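Side-chain contacts in PtLCIB4 H88A mutant (PDB 5B5Z), which binds a zinc ion and probably interconverts carbon dioxide and bicarbonate as a beta-carbonic anhydrase: residues V143-A148 / D190-Y195; S43-H48 / F261-S266; K22-D27 / V205-P210. One frame throughout, in Å; residues are numbered along the deposited sequence.

Contact 1: V143-A148 / D190-Y195; sequences VAAAQA and DMLRPY
L192, the leucine that reaches across to A145, has its backbone O bonded by Y195 N at 2.9 Å, a short turn that leads from helix 183-192 to the N-cap position before helix 196-201. This is plain helix-on-helix packing: helix 183-192 lays its last turns against helix 140-154, which follows directly on the zinc ligand C139. The contact itself rests on one methyl. L192 CD2 stops 3.8 Å from A145 CB, and the same methyl sits 4.0 Å from the backbone A146 N, so it lies against the helix surface between the two alanines. The small alanine side chains let the backbones close to 7.0 Å between the CA atoms of A146 and L192. The chi1 of L192, -141°, is far from a staggered value, which suggests some strain. L199 touches both A146 and L192, L209 packs on A146, and all three touching residues are buried. The side chain of A145 is about 10 Å from the zinc ion. Away from the alanines, R193 folds back along its own segment to form a salt bridge with D190. R193 NH1 points at D190 OD1 from 2.9 Å with an N-H...O angle of 165°, meeting the oxygen on its anti side and 21° out of the carboxylate plane.

Contact 2: S43-H48 / F261-S266; sequences SQFGYH and FCIRDS
I263 pushes its side chain out from strand 255-264 into the angle between F45 and Y47, and each branch finds a different partner. Its longer branch is extended, with CD1 anti to CA (chi2 176°), which carries that methyl over one face of the F45 ring; CD1 is 4.0 Å from F45 CG. The same methyl meets the Y47 ring at a slant, 4.2 Å from Y47 CE1. The other branch, CG2, stands anti to the backbone N of I263 and approaches the phenol end of Y47, with CG2 3.6 Å from Y47 OH. Y47 and I263 arrive from opposite directions, and together they form the close, buried half of the contact. The hydroxyl there is not left without a polar partner: Y47 OH is hydrogen-bonded to OE1 of Q237. L42 backs both Y47 and I263, and V271 packs on the isoleucine from the adjoining strand.

The F45 half is looser. Its ring is partly exposed, although F274 meets it with planes at about 60°, and beyond it the chain runs out to the exposed Q44; H48 is likewise exposed on the far side of Y47. The turn between F45 and Y47 ends helix 31-43: G46, with a positive phi of 85°, is the C-prime residue of a Schellman motif, in which Y47 N returns to L42 O and G46 N makes a weak 3.2 Å bond to S43 O, closing the helix where it lies on the mixed sheet of this alpha/beta fold.

Contact 3: K22-D27 / V205-P210; sequences KKAFPD and VMVTLP
A24 and V207 bring the end of helix 16-24 up to the first turns of helix 205-228; no hydrogen bond joins the two segments, and the side chains meet through apolar groups. One methyl does nearly all the work: V207 CG2 lies 3.7 Å from A24 CB and, on another flank, 4.0 Å from F25 CE2. The valine's chi1 of 76° places CG2 anti to its backbone N and facing the other helix, at the cost of leaving CG1 in the crowded position between N and the carbonyl carbon. F25 slides past V207 in the opposite direction, its ring meeting the methyl obliquely, and the ring's far end carries CZ to within 4.1 Å of V207 O.

The aromatic contact comes from W124, outside the two segments. Its ring meets that of F25 with planes at about 80°, and it also touches A24, M206 and V207, so the indole bridges the two helix ends. A24 and V207 remain partly exposed, whereas F25 is buried.

Within helix 205-228, L209 N reaches V205 O at 2.8 Å, while T208 N makes a weak 3.3 Å bond to that same oxygen. P210 has no N-H to give to the preceding turn, and the helix kinks there. P210 O in turn is hydrogen-bonded to OG of S114, the residue before the zinc ligand H115.

F25 is the first residue to leave helical backbone angles, and the turn drops its ring onto the sheet, against I244 and I246 of strand 238-247 and V257 of strand 255-264. On the other side of helix 205-228, M206 and L209 pack on V143 of helix 140-154.

Overall arrangement
Contacts 1 and 3 are neighbours, their centres 18 Å apart, and they touch directly: L192 CD2 lies 3.9 Å from L209 CD1. Contact 2 lies apart, 34 Å from contact 1 and 29 Å from contact 3 between centres, and opposite contact 1 across the chain's centre. Strand 255-264 links it to contact 3, since F25 touches V257 there. Along the chain, contact 1 is nested inside the loops closed by both others, while contacts 2 and 3 cross. Helices thus pack against both the sheet and one another. Of the zinc ligands, H115 lies on strand 107-117 of that sheet, and C139 directly precedes helix 140-154, the helix of contact 1.

Contact 1: V143-A148 / D190-Y195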
ATOM      1  N   VAL A 143       2.657  16.995  -6.096  1.00 14.74           N
ATOM      2  CA  VAL A 143       3.296  18.109  -6.800  1.00 14.97           C
ATOM      3  C   VAL A 143       2.884  18.127  -8.269  1.00 16.85           C
ATOM      4  O   VAL A 143       2.554  19.190  -8.811  1.00 17.78           O
ATOM      5  CB  VAL A 143       4.835  18.052  -6.675  1.00 15.24           C
ATOM      6  CG1 VAL A 143       5.496  19.010  -7.664  1.00 19.91           C
ATOM      7  CG2 VAL A 143       5.264  18.393  -5.246  1.00 15.34           C
ATOM      8  N   ALA A 144       2.864  16.954  -8.903  1.00 17.18           N
ATOM      9  CA  ALA A 144       2.404  16.838 -10.284  1.00 18.30           C
ATOM     10  C   ALA A 144       0.938  17.258 -10.426  1.00 20.14           C
ATOM     11  O   ALA A 144       0.566  17.966 -11.374  1.00 20.82           O
ATOM     12  CB  ALA A 144       2.597  15.399 -10.787  1.00 20.43           C
ATOM     13  N   ALA A 145       0.104  16.818  -9.488  1.00 16.72           N
ATOM     14  CA  ALA A 145      -1.306  17.179  -9.514  1.00 16.59           C
ATOM     15  C   ALA A 145      -1.471  18.677  -9.313  1.00 18.36           C
ATOM     16  O   ALA A 145      -2.271  19.308  -9.993  1.00 22.89           O
ATOM     17  CB  ALA A 145      -2.086  16.424  -8.453  1.00 18.26           C
ATOM     18  N   ALA A 146      -0.713  19.234  -8.378  1.00 17.01           N
ATOM     19  CA  ALA A 146      -0.785  20.671  -8.100  1.00 20.20           C
ATOM     20  C   ALA A 146      -0.454  21.490  -9.348  1.00 22.61           C
ATOM     21  O   ALA A 146      -1.147  22.466  -9.670  1.00 23.99           O
ATOM     22  CB  ALA A 146       0.159  21.038  -6.966  1.00 18.74           C
ATOM     23  N   GLN A 147       0.614  21.098 -10.035  1.00 20.24           N
ATOM     24  CA  GLN A 147       1.013  21.772 -11.270  1.00 22.03           C
ATOM     25  C   GLN A 147      -0.120  21.764 -12.285  1.00 26.19           C
ATOM     26  O   GLN A 147      -0.463  22.801 -12.850  1.00 25.33           O
ATOM     27  CB  GLN A 147       2.269  21.119 -11.861  1.00 24.87           C
ATOM     28  CG  GLN A 147       3.542  21.500 -11.125  1.00 28.66           C
ATOM     29  CD  GLN A 147       4.720  20.587 -11.432  1.00 37.43           C
ATOM     30  OE1 GLN A 147       4.554  19.490 -11.972  1.00 39.26           O
ATOM     31  NE2 GLN A 147       5.925  21.044 -11.087  1.00 40.49           N
ATOM     32  N   ALA A 148      -0.722  20.596 -12.495  1.00 21.71           N
ATOM     33  CA  ALA A 148      -1.819  20.462 -13.444  1.00 21.98           C
ATOM     34  C   ALA A 148      -3.047  21.311 -13.091  1.00 29.58           C
ATOM     35  O   ALA A 148      -3.627  21.968 -13.965  1.00 27.43           O
ATOM     36  CB  ALA A 148      -2.211  19.001 -13.565  1.00 22.81           C
ATOM     37  N   ASP A 190      -8.345  15.361  -9.344  1.00 17.88           N
ATOM     38  CA  ASP A 190      -9.755  15.676  -9.063  1.00 20.09           C
ATOM     39  C   ASP A 190      -9.940  16.240  -7.664  1.00 23.14           C
ATOM     40  O   ASP A 190     -10.598  17.263  -7.482  1.00 24.62           O
ATOM     41  CB  ASP A 190     -10.643  14.444  -9.207  1.00 20.73           C
ATOM     42  CG  ASP A 190     -10.844  14.018 -10.651  1.00 28.82           C
ATOM     43  OD1 ASP A 190     -10.620  14.842 -11.567  1.00 29.80           O
ATOM     44  OD2 ASP A 190     -11.248  12.852 -10.859  1.00 29.47           O
ATOM     45  N   MET A 191      -9.363  15.574  -6.671  1.00 20.40           N
ATOM     46  CA  MET A 191      -9.577  16.017  -5.305  1.00 18.43           C
ATOM     47  C   MET A 191      -8.793  17.289  -4.941  1.00 21.25           C
ATOM     48  O   MET A 191      -9.147  17.989  -3.985  1.00 23.30           O
ATOM     49  CB  MET A 191      -9.275  14.863  -4.347  1.00 20.56           C
ATOM     50  CG  MET A 191     -10.421  13.852  -4.382  1.00 23.42           C
ATOM     51  SD  MET A 191     -10.286  12.455  -3.267  1.00 29.17           S
ATOM     52  CE  MET A 191      -9.420  11.258  -4.291  1.00 28.09           C
ATOM     53  N   LEU A 192      -7.774  17.620  -5.731  1.00 18.22           N
ATOM     54  CA  LEU A 192      -6.979  18.823  -5.502  1.00 17.99           C
ATOM     55  C   LEU A 192      -7.533  20.032  -6.253  1.00 22.85           C
ATOM     56  O   LEU A 192      -7.179  21.175  -5.957  1.00 22.85           O
ATOM     57  CB  LEU A 192      -5.531  18.572  -5.919  1.00 22.18           C
ATOM     58  CG  LEU A 192      -4.405  19.145  -5.068  1.00 29.59           C
ATOM     59  CD1 LEU A 192      -4.764  19.136  -3.581  1.00 25.25           C
ATOM     60  CD2 LEU A 192      -3.150  18.307  -5.311  1.00 24.60           C
ATOM     61  N   ARG A 193      -8.390  19.769  -7.232  1.00 21.26           N
ATOM     62  CA  ARG A 193      -8.949  20.846  -8.055  1.00 25.29           C
ATOM     63  C   ARG A 193      -9.649  21.942  -7.234  1.00 24.27           C
ATOM     64  O   ARG A 193      -9.484  23.121  -7.543  1.00 27.75           O
ATOM     65  CB  ARG A 193      -9.900  20.265  -9.109  1.00 27.23           C
ATOM     66  CG  ARG A 193     -10.248  21.248 -10.225  1.00 30.37           C
ATOM     67  CD  ARG A 193     -10.744  20.543 -11.489  1.00 35.29           C
ATOM     68  NE  ARG A 193      -9.697  19.750 -12.137  1.00 38.36           N
ATOM     69  CZ  ARG A 193      -9.729  18.423 -12.249  1.00 34.71           C
ATOM     70  NH1 ARG A 193     -10.761  17.741 -11.768  1.00 31.13           N
ATOM     71  NH2 ARG A 193      -8.735  17.777 -12.850  1.00 33.03           N
ATOM     72  N   PRO A 194     -10.404  21.577  -6.171  1.00 24.99           N
ATOM     73  CA  PRO A 194     -11.000  22.658  -5.367  1.00 24.38           C
ATOM     74  C   PRO A 194      -9.991  23.603  -4.714  1.00 26.03           C
ATOM     75  O   PRO A 194     -10.357  24.721  -4.330  1.00 28.44           O
ATOM     76  CB  PRO A 194     -11.781  21.896  -4.291  1.00 25.76           C
ATOM     77  CG  PRO A 194     -12.138  20.630  -4.924  1.00 27.08           C
ATOM     78  CD  PRO A 194     -10.968  20.266  -5.798  1.00 23.72           C
ATOM     79  N   TYR A 195      -8.742  23.161  -4.587  1.00 21.58           N
ATOM     80  CA  TYR A 195      -7.706  23.939  -3.916  1.00 21.55           C
ATOM     81  C   TYR A 195      -6.819  24.723  -4.882  1.00 22.12           C
ATOM     82  O   TYR A 195      -5.778  25.247  -4.490  1.00 23.68           O
ATOM     83  CB  TYR A 195      -6.835  23.013  -3.057  1.00 21.61           C
ATOM     84  CG  TYR A 195      -7.633  22.252  -2.036  1.00 19.85           C
ATOM     85  CD1 TYR A 195      -8.258  21.053  -2.360  1.00 20.41           C
ATOM     86  CD2 TYR A 195      -7.794  22.752  -0.752  1.00 21.89           C
ATOM     87  CE1 TYR A 195      -9.011  20.365  -1.435  1.00 21.73           C
ATOM     88  CE2 TYR A 195      -8.547  22.071   0.189  1.00 20.05           C
ATOM     89  CZ  TYR A 195      -9.152  20.881  -0.158  1.00 21.10           C
ATOM     90  OH  TYR A 195      -9.903  20.200   0.767  1.00 23.01           O
TER

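Contact 2: S43-H48 / F261-S266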
ATOM      1  N   SER A  43      -4.073   3.495  25.237  1.00 21.92           N
ATOM      2  CA  SER A  43      -4.027   2.428  26.239  1.00 21.88           C
ATOM      3  C   SER A  43      -5.017   2.700  27.365  1.00 24.37           C
ATOM      4  O   SER A  43      -5.546   1.772  27.968  1.00 27.10           O
ATOM      5  CB  SER A  43      -2.621   2.249  26.804  1.00 23.76           C
ATOM      6  OG  SER A  43      -2.223   3.373  27.567  1.00 30.05           O
ATOM      7  N   GLN A  44      -5.269   3.973  27.645  1.00 25.72           N
ATOM      8  CA  GLN A  44      -6.267   4.345  28.647  1.00 26.62           C
ATOM      9  C   GLN A  44      -7.686   4.045  28.184  1.00 27.37           C
ATOM     10  O   GLN A  44      -8.625   4.094  28.982  1.00 29.37           O
ATOM     11  CB  GLN A  44      -6.159   5.829  28.989  1.00 24.11           C
ATOM     12  CG  GLN A  44      -4.830   6.250  29.563  1.00 29.79           C
ATOM     13  CD  GLN A  44      -4.774   7.743  29.783  1.00 33.20           C
ATOM     14  OE1 GLN A  44      -5.812   8.391  29.937  1.00 39.19           O
ATOM     15  NE2 GLN A  44      -3.572   8.299  29.799  1.00 35.51           N
ATOM     16  N   PHE A  45      -7.841   3.736  26.898  1.00 24.10           N
ATOM     17  CA  PHE A  45      -9.139   3.404  26.332  1.00 24.13           C
ATOM     18  C   PHE A  45      -9.166   1.968  25.822  1.00 25.99           C
ATOM     19  O   PHE A  45     -10.009   1.604  25.002  1.00 29.07           O
ATOM     20  CB  PHE A  45      -9.501   4.395  25.218  1.00 26.72           C
ATOM     21  CG  PHE A  45      -9.712   5.799  25.714  1.00 24.45           C
ATOM     22  CD1 PHE A  45      -8.632   6.628  25.963  1.00 26.28           C
ATOM     23  CD2 PHE A  45     -10.990   6.277  25.971  1.00 25.74           C
ATOM     24  CE1 PHE A  45      -8.808   7.909  26.444  1.00 25.98           C
ATOM     25  CE2 PHE A  45     -11.178   7.565  26.449  1.00 30.21           C
ATOM     26  CZ  PHE A  45     -10.083   8.385  26.691  1.00 28.19           C
ATOM     27  N   GLY A  46      -8.239   1.153  26.312  1.00 24.49           N
ATOM     28  CA  GLY A  46      -8.301  -0.282  26.099  1.00 25.40           C
ATOM     29  C   GLY A  46      -7.700  -0.784  24.802  1.00 23.41           C
ATOM     30  O   GLY A  46      -7.907  -1.938  24.430  1.00 24.50           O
ATOM     31  N   TYR A  47      -6.955   0.077  24.110  1.00 21.71           N
ATOM     32  CA  TYR A  47      -6.252  -0.325  22.899  1.00 22.37           C
ATOM     33  C   TYR A  47      -4.924  -0.956  23.266  1.00 22.01           C
ATOM     34  O   TYR A  47      -4.037  -0.284  23.758  1.00 21.77           O
ATOM     35  CB  TYR A  47      -6.008   0.880  21.971  1.00 19.93           C
ATOM     36  CG  TYR A  47      -7.258   1.438  21.323  1.00 18.89           C
ATOM     37  CD1 TYR A  47      -8.222   2.077  22.082  1.00 23.10           C
ATOM     38  CD2 TYR A  47      -7.464   1.337  19.946  1.00 23.27           C
ATOM     39  CE1 TYR A  47      -9.364   2.589  21.513  1.00 26.63           C
ATOM     40  CE2 TYR A  47      -8.619   1.851  19.359  1.00 18.34           C
ATOM     41  CZ  TYR A  47      -9.559   2.477  20.157  1.00 22.90           C
ATOM     42  OH  TYR A  47     -10.712   3.004  19.628  1.00 25.07           O
ATOM     43  N   HIS A  48      -4.786  -2.252  23.029  1.00 23.39           N
ATOM     44  CA  HIS A  48      -3.517  -2.928  23.261  1.00 24.55           C
ATOM     45  C   HIS A  48      -3.150  -3.682  22.008  1.00 27.50           C
ATOM     46  O   HIS A  48      -3.867  -3.605  21.016  1.00 27.49           O
ATOM     47  CB  HIS A  48      -3.616  -3.864  24.467  1.00 24.32           C
ATOM     48  CG  HIS A  48      -4.217  -3.207  25.663  1.00 28.65           C
ATOM     49  ND1 HIS A  48      -3.569  -2.223  26.377  1.00 27.80           N
ATOM     50  CD2 HIS A  48      -5.433  -3.352  26.239  1.00 24.12           C
ATOM     51  CE1 HIS A  48      -4.356  -1.801  27.350  1.00 24.69           C
ATOM     52  NE2 HIS A  48      -5.489  -2.475  27.292  1.00 27.29           N
ATOM     53  N   PHE A 261      -7.053  13.651  16.040  1.00 16.04           N
ATOM     54  CA  PHE A 261      -6.784  12.510  16.912  1.00 15.53           C
ATOM     55  C   PHE A 261      -8.042  12.297  17.737  1.00 18.04           C
ATOM     56  O   PHE A 261      -8.334  13.075  18.641  1.00 19.60           O
ATOM     57  CB  PHE A 261      -5.570  12.762  17.796  1.00 17.40           C
ATOM     58  CG  PHE A 261      -5.197  11.593  18.663  1.00 16.35           C
ATOM     59  CD1 PHE A 261      -5.608  10.308  18.345  1.00 17.01           C
ATOM     60  CD2 PHE A 261      -4.425  11.787  19.796  1.00 18.78           C
ATOM     61  CE1 PHE A 261      -5.257   9.240  19.154  1.00 17.08           C
ATOM     62  CE2 PHE A 261      -4.072  10.720  20.611  1.00 17.94           C
ATOM     63  CZ  PHE A 261      -4.478   9.448  20.281  1.00 18.48           C
ATOM     64  N   CYS A 262      -8.802  11.266  17.392  1.00 16.46           N
ATOM     65  CA  CYS A 262     -10.117  11.075  17.992  1.00 18.28           C
ATOM     66  C   CYS A 262     -10.552   9.623  17.928  1.00 21.63           C
ATOM     67  O   CYS A 262      -9.906   8.793  17.283  1.00 19.86           O
ATOM     68  CB  CYS A 262     -11.152  11.976  17.297  1.00 22.58           C
ATOM     69  SG  CYS A 262     -11.527  11.522  15.574  1.00 28.56           S
ATOM     70  N   ILE A 263     -11.655   9.325  18.609  1.00 20.90           N
ATOM     71  CA  ILE A 263     -12.221   7.990  18.624  1.00 19.49           C
ATOM     72  C   ILE A 263     -13.693   8.056  18.243  1.00 24.55           C
ATOM     73  O   ILE A 263     -14.428   8.919  18.721  1.00 25.02           O
ATOM     74  CB  ILE A 263     -12.078   7.326  20.004  1.00 20.88           C
ATOM     75  CG1 ILE A 263     -10.607   7.231  20.415  1.00 18.33           C
ATOM     76  CG2 ILE A 263     -12.689   5.941  19.975  1.00 21.20           C
ATOM     77  CD1 ILE A 263     -10.415   6.665  21.821  1.00 20.55           C
ATOM     78  N   ARG A 264     -14.105   7.157  17.358  1.00 21.28           N
ATOM     79  CA  ARG A 264     -15.497   7.040  16.943  1.00 25.72           C
ATOM     80  C   ARG A 264     -16.051   5.689  17.380  1.00 28.32           C
ATOM     81  O   ARG A 264     -15.307   4.718  17.468  1.00 25.71           O
ATOM     82  CB  ARG A 264     -15.622   7.197  15.427  1.00 30.91           C
ATOM     83  CG  ARG A 264     -15.178   8.555  14.901  1.00 31.72           C
ATOM     84  CD  ARG A 264     -14.974   8.511  13.383  1.00 36.38           C
ATOM     85  NE  ARG A 264     -16.140   7.960  12.697  1.00 38.59           N
ATOM     86  CZ  ARG A 264     -16.883   8.624  11.813  1.00 37.00           C
ATOM     87  NH1 ARG A 264     -16.575   9.869  11.478  1.00 39.09           N
ATOM     88  NH2 ARG A 264     -17.926   8.033  11.249  1.00 31.67           N
ATOM     89  N   ASP A 265     -17.354   5.618  17.650  1.00 33.72           N
ATOM     90  CA  ASP A 265     -17.968   4.340  18.019  1.00 35.17           C
ATOM     91  C   ASP A 265     -18.551   3.636  16.798  1.00 37.59           C
ATOM     92  O   ASP A 265     -18.467   4.147  15.681  1.00 37.36           O
ATOM     93  CB  ASP A 265     -19.046   4.532  19.100  1.00 37.91           C
ATOM     94  CG  ASP A 265     -20.189   5.438  18.658  1.00 41.91           C
ATOM     95  OD1 ASP A 265     -20.303   5.761  17.456  1.00 40.42           O
ATOM     96  OD2 ASP A 265     -20.985   5.835  19.535  1.00 41.55           O
ATOM     97  N   SER A 266     -19.149   2.467  17.021  1.00 39.12           N
ATOM     98  CA  SER A 266     -19.650   1.635  15.928  1.00 43.74           C
ATOM     99  C   SER A 266     -20.833   2.274  15.204  1.00 42.81           C
ATOM    100  O   SER A 266     -21.223   1.817  14.130  1.00 45.31           O
ATOM    101  CB  SER A 266     -20.045   0.245  16.451  1.00 45.13           C
ATOM    102  OG  SER A 266     -21.138   0.318  17.352  1.00 46.17           O
TER

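Contact 3: K22-D27 / V205-P210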
ATOM      1  N   LYS A  22       9.938  23.549  12.222  1.00 20.57           N
ATOM      2  CA  LYS A  22       9.257  24.179  13.351  1.00 21.39           C
ATOM      3  C   LYS A  22       8.700  25.556  12.966  1.00 17.72           C
ATOM      4  O   LYS A  22       7.704  26.014  13.534  1.00 19.73           O
ATOM      5  CB  LYS A  22      10.208  24.299  14.553  1.00 25.78           C
ATOM      6  CG  LYS A  22      10.611  22.951  15.163  1.00 26.09           C
ATOM      7  CD  LYS A  22       9.390  22.076  15.425  1.00 24.79           C
ATOM      8  CE  LYS A  22       9.775  20.770  16.106  1.00 29.18           C
ATOM      9  NZ  LYS A  22      10.358  21.016  17.461  1.00 34.36           N
ATOM     10  N   LYS A  23       9.314  26.177  11.969  1.00 19.86           N
ATOM     11  CA  LYS A  23       8.854  27.471  11.472  1.00 21.02           C
ATOM     12  C   LYS A  23       7.457  27.340  10.876  1.00 19.54           C
ATOM     13  O   LYS A  23       6.565  28.145  11.148  1.00 19.90           O
ATOM     14  CB  LYS A  23       9.829  28.022  10.421  1.00 25.65           C
ATOM     15  CG  LYS A  23      10.255  29.462  10.604  1.00 31.88           C
ATOM     16  CD  LYS A  23      10.970  29.978   9.357  1.00 28.56           C
ATOM     17  CE  LYS A  23      10.640  31.464   9.132  1.00 27.94           C
ATOM     18  NZ  LYS A  23      11.558  32.063   8.138  1.00 35.72           N
ATOM     19  N   ALA A  24       7.246  26.285  10.090  1.00 17.86           N
ATOM     20  CA  ALA A  24       5.987  26.133   9.376  1.00 16.87           C
ATOM     21  C   ALA A  24       4.982  25.319  10.191  1.00 15.90           C
ATOM     22  O   ALA A  24       3.773  25.532  10.092  1.00 15.43           O
ATOM     23  CB  ALA A  24       6.224  25.475   8.014  1.00 17.75           C
ATOM     24  N   PHE A  25       5.506  24.387  10.981  1.00 17.29           N
ATOM     25  CA  PHE A  25       4.695  23.456  11.767  1.00 16.73           C
ATOM     26  C   PHE A  25       5.195  23.389  13.213  1.00 18.84           C
ATOM     27  O   PHE A  25       5.913  22.475  13.582  1.00 18.63           O
ATOM     28  CB  PHE A  25       4.722  22.056  11.114  1.00 17.31           C
ATOM     29  CG  PHE A  25       4.291  22.061   9.669  1.00 14.31           C
ATOM     30  CD1 PHE A  25       2.952  22.174   9.343  1.00 16.41           C
ATOM     31  CD2 PHE A  25       5.225  21.990   8.648  1.00 18.26           C
ATOM     32  CE1 PHE A  25       2.544  22.214   8.029  1.00 15.57           C
ATOM     33  CE2 PHE A  25       4.824  22.025   7.319  1.00 18.40           C
ATOM     34  CZ  PHE A  25       3.476  22.130   7.014  1.00 15.65           C
ATOM     35  N   PRO A  26       4.833  24.389  14.035  1.00 19.14           N
ATOM     36  CA  PRO A  26       5.370  24.526  15.393  1.00 21.70           C
ATOM     37  C   PRO A  26       5.075  23.327  16.264  1.00 18.39           C
ATOM     38  O   PRO A  26       5.830  23.057  17.198  1.00 20.97           O
ATOM     39  CB  PRO A  26       4.631  25.746  15.950  1.00 23.15           C
ATOM     40  CG  PRO A  26       4.136  26.449  14.801  1.00 20.45           C
ATOM     41  CD  PRO A  26       3.992  25.531  13.652  1.00 19.43           C
ATOM     42  N   ASP A  27       3.978  22.636  15.961  1.00 18.70           N
ATOM     43  CA  ASP A  27       3.500  21.551  16.811  1.00 19.01           C
ATOM     44  C   ASP A  27       3.958  20.181  16.323  1.00 17.14           C
ATOM     45  O   ASP A  27       3.517  19.175  16.863  1.00 20.09           O
ATOM     46  CB  ASP A  27       1.966  21.589  16.917  1.00 19.56           C
ATOM     47  CG  ASP A  27       1.262  21.597  15.560  1.00 21.76           C
ATOM     48  OD1 ASP A  27       1.864  22.014  14.546  1.00 24.66           O
ATOM     49  OD2 ASP A  27       0.063  21.240  15.516  1.00 24.28           O
ATOM     50  N   VAL A 205       4.190  27.308  -2.389  1.00 20.94           N
ATOM     51  CA  VAL A 205       3.207  26.282  -2.672  1.00 19.29           C
ATOM     52  C   VAL A 205       3.669  24.924  -2.140  1.00 19.61           C
ATOM     53  O   VAL A 205       2.835  24.076  -1.844  1.00 18.65           O
ATOM     54  CB  VAL A 205       2.919  26.207  -4.187  1.00 25.30           C
ATOM     55  CG1 VAL A 205       4.160  25.747  -4.942  1.00 21.77           C
ATOM     56  CG2 VAL A 205       1.720  25.312  -4.477  1.00 21.43           C
ATOM     57  N   MET A 206       4.974  24.727  -1.986  1.00 18.58           N
ATOM     58  CA  MET A 206       5.461  23.429  -1.513  1.00 17.85           C
ATOM     59  C   MET A 206       5.156  23.204  -0.041  1.00 18.17           C
ATOM     60  O   MET A 206       5.091  22.058   0.421  1.00 17.26           O
ATOM     61  CB  MET A 206       6.961  23.292  -1.768  1.00 18.67           C
ATOM     62  CG  MET A 206       7.298  23.143  -3.250  1.00 18.77           C
ATOM     63  SD  MET A 206       6.494  21.702  -3.992  1.00 21.70           S
ATOM     64  CE  MET A 206       5.246  22.435  -5.011  1.00 27.19           C
ATOM     65  N   VAL A 207       4.972  24.283   0.713  1.00 18.08           N
ATOM     66  CA  VAL A 207       4.659  24.139   2.132  1.00 18.46           C
ATOM     67  C   VAL A 207       3.145  24.171   2.327  1.00 19.19           C
ATOM     68  O   VAL A 207       2.629  23.638   3.297  1.00 19.41           O
ATOM     69  CB  VAL A 207       5.370  25.229   2.992  1.00 19.53           C
ATOM     70  CG1 VAL A 207       4.680  26.593   2.870  1.00 22.50           C
ATOM     71  CG2 VAL A 207       5.450  24.800   4.449  1.00 21.66           C
ATOM     72  N   THR A 208       2.428  24.771   1.381  1.00 17.87           N
ATOM     73  CA  THR A 208       0.978  24.821   1.445  1.00 16.29           C
ATOM     74  C   THR A 208       0.339  23.524   0.929  1.00 17.51           C
ATOM     75  O   THR A 208      -0.679  23.067   1.458  1.00 17.50           O
ATOM     76  CB  THR A 208       0.455  26.034   0.643  1.00 19.74           C
ATOM     77  OG1 THR A 208       0.950  27.216   1.276  1.00 22.44           O
ATOM     78  CG2 THR A 208      -1.065  26.063   0.624  1.00 23.19           C
ATOM     79  N   LEU A 209       0.952  22.939  -0.102  1.00 15.02           N
ATOM     80  CA  LEU A 209       0.398  21.756  -0.763  1.00 14.04           C
ATOM     81  C   LEU A 209       0.058  20.589   0.187  1.00 14.32           C
ATOM     82  O   LEU A 209      -1.051  20.081   0.098  1.00 13.78           O
ATOM     83  CB  LEU A 209       1.352  21.280  -1.868  1.00 13.78           C
ATOM     84  CG  LEU A 209       0.960  20.001  -2.619  1.00 14.65           C
ATOM     85  CD1 LEU A 209      -0.393  20.090  -3.295  1.00 16.75           C
ATOM     86  CD2 LEU A 209       2.064  19.678  -3.618  1.00 15.81           C
ATOM     87  N   PRO A 210       0.986  20.174   1.089  1.00 14.82           N
ATOM     88  CA  PRO A 210       0.592  19.060   1.983  1.00 13.87           C
ATOM     89  C   PRO A 210      -0.586  19.380   2.893  1.00 15.48           C
ATOM     90  O   PRO A 210      -1.312  18.472   3.322  1.00 13.95           O
ATOM     91  CB  PRO A 210       1.851  18.809   2.819  1.00 15.07           C
ATOM     92  CG  PRO A 210       2.669  20.100   2.679  1.00 14.23           C
ATOM     93  CD  PRO A 210       2.405  20.530   1.270  1.00 14.15           C
TER